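PDB 5E2G: beta-lactamase from Burkholderia cenocepacia, which probably hydrolyses beta-lactams to substituted beta-amino acids as a member of the class C beta-lactamase family, and may act as a D-alanine carboxypeptidase. Local coordinates for residues L104-G108 with T109-G113; A227-L230 with R231-Q234. One frame throughout, in Å; residues are numbered along the deposited sequence.

Contact 1: L104-G108 with T109-G113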
ATOM      1  N   LEU A 104       4.469  16.973  -5.109  1.00 18.32           N
ATOM      2  CA  LEU A 104       4.638  15.604  -4.637  1.00 17.73           C
ATOM      3  C   LEU A 104       3.492  15.203  -3.713  1.00 16.03           C
ATOM      4  O   LEU A 104       3.022  14.065  -3.755  1.00 15.89           O
ATOM      5  CB  LEU A 104       5.996  15.457  -3.941  1.00 15.14           C
ATOM      6  CG  LEU A 104       7.277  15.287  -4.778  1.00 14.32           C
ATOM      7  CD1 LEU A 104       7.470  16.343  -5.829  1.00 19.65           C
ATOM      8  CD2 LEU A 104       8.456  15.298  -3.865  1.00 16.26           C
ATOM      9  N   LEU A 105       2.993  16.145  -2.910  1.00 15.51           N
ATOM     10  CA  LEU A 105       1.866  15.858  -2.025  1.00 16.21           C
ATOM     11  C   LEU A 105       0.616  15.469  -2.810  1.00 16.63           C
ATOM     12  O   LEU A 105      -0.079  14.513  -2.450  1.00 14.51           O
ATOM     13  CB  LEU A 105       1.583  17.066  -1.135  1.00 18.98           C
ATOM     14  CG  LEU A 105       0.564  16.814  -0.024  1.00 21.02           C
ATOM     15  CD1 LEU A 105       1.048  15.689   0.893  1.00 20.91           C
ATOM     16  CD2 LEU A 105       0.304  18.091   0.757  1.00 21.04           C
ATOM     17  N   GLN A 106       0.316  16.195  -3.889  1.00 13.84           N
ATOM     18  CA  GLN A 106      -0.839  15.858  -4.717  1.00 16.02           C
ATOM     19  C   GLN A 106      -0.708  14.478  -5.353  1.00 18.17           C
ATOM     20  O   GLN A 106      -1.713  13.788  -5.552  1.00 17.91           O
ATOM     21  CB  GLN A 106      -1.041  16.946  -5.774  1.00 14.80           C
ATOM     22  CG  GLN A 106      -1.553  18.236  -5.140  1.00 15.35           C
ATOM     23  CD  GLN A 106      -1.146  19.508  -5.879  1.00 17.22           C
ATOM     24  OE1 GLN A 106      -0.576  19.463  -6.963  1.00 17.36           O
ATOM     25  NE2 GLN A 106      -1.446  20.652  -5.278  1.00 20.47           N
ATOM     26  N   LEU A 107       0.514  14.041  -5.658  1.00 16.44           N
ATOM     27  CA  LEU A 107       0.687  12.691  -6.180  1.00 18.29           C
ATOM     28  C   LEU A 107       0.480  11.632  -5.099  1.00 17.45           C
ATOM     29  O   LEU A 107      -0.005  10.535  -5.392  1.00 20.49           O
ATOM     30  CB  LEU A 107       2.071  12.558  -6.812  1.00 14.64           C
ATOM     31  CG  LEU A 107       2.286  13.522  -7.979  1.00 15.25           C
ATOM     32  CD1 LEU A 107       3.724  13.484  -8.458  1.00 16.71           C
ATOM     33  CD2 LEU A 107       1.323  13.194  -9.113  1.00 19.78           C
ATOM     34  N   GLY A 108       0.838  11.933  -3.854  1.00 14.75           N
ATOM     35  CA  GLY A 108       0.711  10.978  -2.777  1.00 15.20           C
ATOM     36  C   GLY A 108      -0.636  10.954  -2.110  1.00 14.25           C
ATOM     37  O   GLY A 108      -0.861  10.178  -1.177  1.00 14.64           O
ATOM     38  N   THR A 109      -1.555  11.793  -2.570  1.00 14.49           N
ATOM     39  CA  THR A 109      -2.896  11.859  -2.014  1.00 14.56           C
ATOM     40  C   THR A 109      -3.971  11.600  -3.065  1.00 14.51           C
ATOM     41  O   THR A 109      -5.161  11.712  -2.754  1.00 13.92           O
ATOM     42  CB  THR A 109      -3.122  13.219  -1.332  1.00 18.69           C
ATOM     43  OG1 THR A 109      -2.958  14.282  -2.284  1.00 18.91           O
ATOM     44  CG2 THR A 109      -2.131  13.420  -0.181  1.00 15.36           C
ATOM     45  N   HIS A 110      -3.578  11.233  -4.292  1.00 13.80           N
ATOM     46  CA  HIS A 110      -4.496  10.991  -5.413  1.00 15.62           C
ATOM     47  C   HIS A 110      -5.260  12.250  -5.811  1.00 15.37           C
ATOM     48  O   HIS A 110      -6.393  12.169  -6.286  1.00 16.33           O
ATOM     49  CB  HIS A 110      -5.493   9.859  -5.119  1.00 19.32           C
ATOM     50  CG  HIS A 110      -4.864   8.615  -4.569  1.00 19.99           C
ATOM     51  ND1 HIS A 110      -4.008   7.824  -5.303  1.00 19.79           N
ATOM     52  CD2 HIS A 110      -4.984   8.020  -3.360  1.00 21.97           C
ATOM     53  CE1 HIS A 110      -3.619   6.800  -4.566  1.00 23.26           C
ATOM     54  NE2 HIS A 110      -4.194   6.897  -3.382  1.00 20.59           N
ATOM     55  N   THR A 111      -4.657  13.426  -5.631  1.00 14.55           N
ATOM     56  CA  THR A 111      -5.351  14.660  -5.987  1.00 14.89           C
ATOM     57  C   THR A 111      -4.674  15.504  -7.068  1.00 18.01           C
ATOM     58  O   THR A 111      -4.849  16.731  -7.053  1.00 20.16           O
ATOM     59  CB  THR A 111      -5.529  15.535  -4.742  1.00 16.68           C
ATOM     60  OG1 THR A 111      -4.255  15.750  -4.118  1.00 16.33           O
ATOM     61  CG2 THR A 111      -6.457  14.879  -3.753  1.00 16.85           C
ATOM     62  N   PRO A 112      -3.927  14.933  -8.030  1.00 17.90           N
ATOM     63  CA  PRO A 112      -3.240  15.799  -9.007  1.00 17.71           C
ATOM     64  C   PRO A 112      -4.191  16.548  -9.935  1.00 21.01           C
ATOM     65  O   PRO A 112      -3.814  17.601 -10.466  1.00 21.07           O
ATOM     66  CB  PRO A 112      -2.351  14.815  -9.778  1.00 16.55           C
ATOM     67  CG  PRO A 112      -3.112  13.563  -9.755  1.00 17.49           C
ATOM     68  CD  PRO A 112      -3.735  13.511  -8.383  1.00 19.15           C
ATOM     69  N   GLY A 113      -5.408  16.047 -10.138  1.00 21.93           N
ATOM     70  CA  GLY A 113      -6.406  16.764 -10.903  1.00 21.28           C
ATOM     71  C   GLY A 113      -6.975  15.965 -12.050  1.00 22.70           C
ATOM     72  O   GLY A 113      -7.689  16.513 -12.900  1.00 22.96           O
TER
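Thr-109 turns its hydroxyl back toward helix 104-108, where OG1 donates to Leu-105 O at 2.9 Å. The approach is slanted: the C=O...OG1 angle is 130°, and the donor lies 32° from the carbonyl plane. Placed between its own backbone N and carbonyl carbon (chi1 60°), OG1 also accepts the hydroxyl proton of Thr-111, with OG1 to OG1 at 2.7 Å. Two hydroxyls thus form a short relay ending on a helix carbonyl, which fixes the rotation of both threonines. The methyl of Thr-109 leans toward Leu-105, with Thr-109 CG2 4.1 Å from Leu-105 CD1. Backbone closure is straighter: Thr-111 N donates to Gln-106 O at 3.0 Å, in the carbonyl plane. This i+5 to i bond across His-110, whose phi is positive, recalls the outer bond of a Schellman motif, but His-110 N stands 3.8 Å from Leu-107 O, too far for the inner one. In the class C fold the turn leads His-110 onto the ring of Tyr-148, a residue probably of the active site. Gln-106 and Thr-111 cross at about a right angle, with Gln-106 CB 3.8 Å from Thr-111 OG1, while Gln-106 OE1 turns back to Thr-103 N. Leu-107 and Pro-112 are likewise perpendicular; Leu-107 CD2 meets the ring at Pro-112 CB, 4.1 Å away, and Val-102 touches both residues.

Contact 2: A227-L230 with R231-Q234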
ATOM      1  N   ALA A 227       5.028 -12.159   6.829  1.00 19.33           N
ATOM      2  CA  ALA A 227       5.891 -11.722   7.920  1.00 19.02           C
ATOM      3  C   ALA A 227       6.460 -10.333   7.650  1.00 16.83           C
ATOM      4  O   ALA A 227       6.428  -9.458   8.519  1.00 16.60           O
ATOM      5  CB  ALA A 227       7.014 -12.737   8.138  1.00 20.13           C
ATOM      6  N   ASP A 228       6.974 -10.105   6.439  1.00 20.21           N
ATOM      7  CA  ASP A 228       7.617  -8.827   6.146  1.00 18.68           C
ATOM      8  C   ASP A 228       6.612  -7.684   6.163  1.00 18.26           C
ATOM      9  O   ASP A 228       6.886  -6.615   6.727  1.00 15.16           O
ATOM     10  CB  ASP A 228       8.326  -8.886   4.795  1.00 16.85           C
ATOM     11  CG  ASP A 228       9.739  -9.445   4.895  1.00 22.93           C
ATOM     12  OD1 ASP A 228      10.099 -10.047   5.928  1.00 24.69           O
ATOM     13  OD2 ASP A 228      10.495  -9.281   3.921  1.00 27.86           O
ATOM     14  N   LEU A 229       5.447  -7.882   5.544  1.00 18.02           N
ATOM     15  CA  LEU A 229       4.417  -6.850   5.586  1.00 14.69           C
ATOM     16  C   LEU A 229       3.968  -6.595   7.019  1.00 15.76           C
ATOM     17  O   LEU A 229       3.713  -5.450   7.411  1.00 15.53           O
ATOM     18  CB  LEU A 229       3.233  -7.257   4.709  1.00 20.18           C
ATOM     19  CG  LEU A 229       2.381  -6.114   4.166  1.00 19.71           C
ATOM     20  CD1 LEU A 229       3.288  -5.030   3.616  1.00 20.36           C
ATOM     21  CD2 LEU A 229       1.450  -6.617   3.087  1.00 19.25           C
ATOM     22  N   LEU A 230       3.901  -7.652   7.825  1.00 18.37           N
ATOM     23  CA  LEU A 230       3.560  -7.491   9.232  1.00 20.00           C
ATOM     24  C   LEU A 230       4.606  -6.654   9.952  1.00 17.02           C
ATOM     25  O   LEU A 230       4.268  -5.805  10.783  1.00 16.27           O
ATOM     26  CB  LEU A 230       3.420  -8.863   9.892  1.00 16.25           C
ATOM     27  CG  LEU A 230       2.774  -8.852  11.275  1.00 19.08           C
ATOM     28  CD1 LEU A 230       1.392  -8.189  11.196  1.00 19.13           C
ATOM     29  CD2 LEU A 230       2.689 -10.271  11.820  1.00 19.18           C
ATOM     30  N   ARG A 231       5.887  -6.887   9.656  1.00 17.25           N
ATOM     31  CA  ARG A 231       6.943  -6.122  10.311  1.00 16.36           C
ATOM     32  C   ARG A 231       6.834  -4.643   9.965  1.00 15.18           C
ATOM     33  O   ARG A 231       7.081  -3.778  10.810  1.00 19.56           O
ATOM     34  CB  ARG A 231       8.305  -6.692   9.923  1.00 18.55           C
ATOM     35  CG  ARG A 231       9.442  -6.170  10.760  1.00 20.21           C
ATOM     36  CD  ARG A 231      10.715  -6.984  10.575  1.00 20.39           C
ATOM     37  NE  ARG A 231      11.803  -6.444  11.390  1.00 20.92           N
ATOM     38  CZ  ARG A 231      11.961  -6.695  12.687  1.00 20.49           C
ATOM     39  NH1 ARG A 231      11.110  -7.484  13.317  1.00 20.37           N
ATOM     40  NH2 ARG A 231      12.970  -6.158  13.354  1.00 22.07           N
ATOM     41  N   PHE A 232       6.442  -4.337   8.727  1.00 17.12           N
ATOM     42  CA  PHE A 232       6.168  -2.957   8.334  1.00 14.12           C
ATOM     43  C   PHE A 232       5.031  -2.360   9.163  1.00 16.44           C
ATOM     44  O   PHE A 232       5.132  -1.229   9.651  1.00 14.69           O
ATOM     45  CB  PHE A 232       5.849  -2.930   6.842  1.00 13.77           C
ATOM     46  CG  PHE A 232       5.677  -1.550   6.256  1.00 13.29           C
ATOM     47  CD1 PHE A 232       6.589  -0.540   6.513  1.00 14.71           C
ATOM     48  CD2 PHE A 232       4.628  -1.288   5.395  1.00 16.39           C
ATOM     49  CE1 PHE A 232       6.436   0.724   5.952  1.00 15.72           C
ATOM     50  CE2 PHE A 232       4.465  -0.019   4.825  1.00 14.05           C
ATOM     51  CZ  PHE A 232       5.375   0.981   5.105  1.00 16.34           C
ATOM     52  N   VAL A 233       3.949  -3.121   9.356  1.00 18.71           N
ATOM     53  CA  VAL A 233       2.847  -2.679  10.212  1.00 17.85           C
ATOM     54  C   VAL A 233       3.343  -2.393  11.625  1.00 16.15           C
ATOM     55  O   VAL A 233       2.967  -1.388  12.238  1.00 17.42           O
ATOM     56  CB  VAL A 233       1.719  -3.729  10.205  1.00 16.64           C
ATOM     57  CG1 VAL A 233       0.692  -3.450  11.302  1.00 14.98           C
ATOM     58  CG2 VAL A 233       1.052  -3.772   8.835  1.00 17.56           C
ATOM     59  N   GLN A 234       4.211  -3.256  12.155  1.00 16.12           N
ATOM     60  CA  GLN A 234       4.790  -2.990  13.468  1.00 19.53           C
ATOM     61  C   GLN A 234       5.580  -1.694  13.460  1.00 18.69           C
ATOM     62  O   GLN A 234       5.471  -0.890  14.392  1.00 19.55           O
ATOM     63  CB  GLN A 234       5.694  -4.141  13.908  1.00 24.05           C
ATOM     64  CG  GLN A 234       5.003  -5.467  14.122  1.00 25.37           C
ATOM     65  CD  GLN A 234       5.974  -6.535  14.592  1.00 29.39           C
ATOM     66  OE1 GLN A 234       6.515  -7.294  13.787  1.00 28.58           O
ATOM     67  NE2 GLN A 234       6.212  -6.589  15.900  1.00 32.02           N
TER
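The backbone from Ala-227 to Gln-234 is regular alpha-helix, and four successive i+4 to i bonds join its halves, from Arg-231 N to Ala-227 O at 2.9 Å through to Gln-234 N and Leu-230 O, also 2.9 Å apart. Each N-H points to its acceptor at 150° to 161°, and the donors lie a little off the carbonyl planes. Between side chains, Leu-229 meets Phe-232: Leu-229 CD1 comes obliquely to the ring, 4.4 Å from Phe-232 CD2. Phe-232 swings CG anti to its backbone N (chi1 -174°), and its ring goes on to Thr-66, Leu-67 and Thr-70 of helix 64-77. Val-233 faces back along the helix and lays its CG2 methyl 3.5 Å from Leu-229 O, a carbonyl already holding the amide of Val-233. Gln-234 likewise brings CG to 3.4 Å from Leu-230 O. The charged pair does not meet: Asp-228 OD1 and Arg-231 NE are 6.8 Å apart. Instead Asp-228 OD2 takes bonds from His-184 N and Thr-185 OG1, and Arg-231 NE donates to Ile-180 O, tying the helix to the end of helix 168-180 and the residues just after it. Leu-229 and Val-233 rest on strands 321-327 and 332-338, Leu-230 on the latter: a largely buried helix packed against the large antiparallel sheet and helix 64-77, as in the alpha/beta fold of serine beta-lactamases.

Contact 1 closes before contact 2 opens along the chain, and the two lie on opposite sides of its centre, about 26 Å apart between centres and about 13 Å between nearest atoms, without touching. Both touch the large antiparallel sheet, though on different parts: residues 104-113 meet strands 256-260 and 263-265, and helix 150-164 besides, whereas residues 227-234 pack on strands 321-327 and 332-338. Contact 2 also packs on helix 64-77, at whose start lies the SxxK sequence, probably that of the nucleophile. Contact 1 adjoins the probable active site of this beta-lactamase directly, through His-110, so the two contacts stand in different relations to that site and in separate parts of the fold.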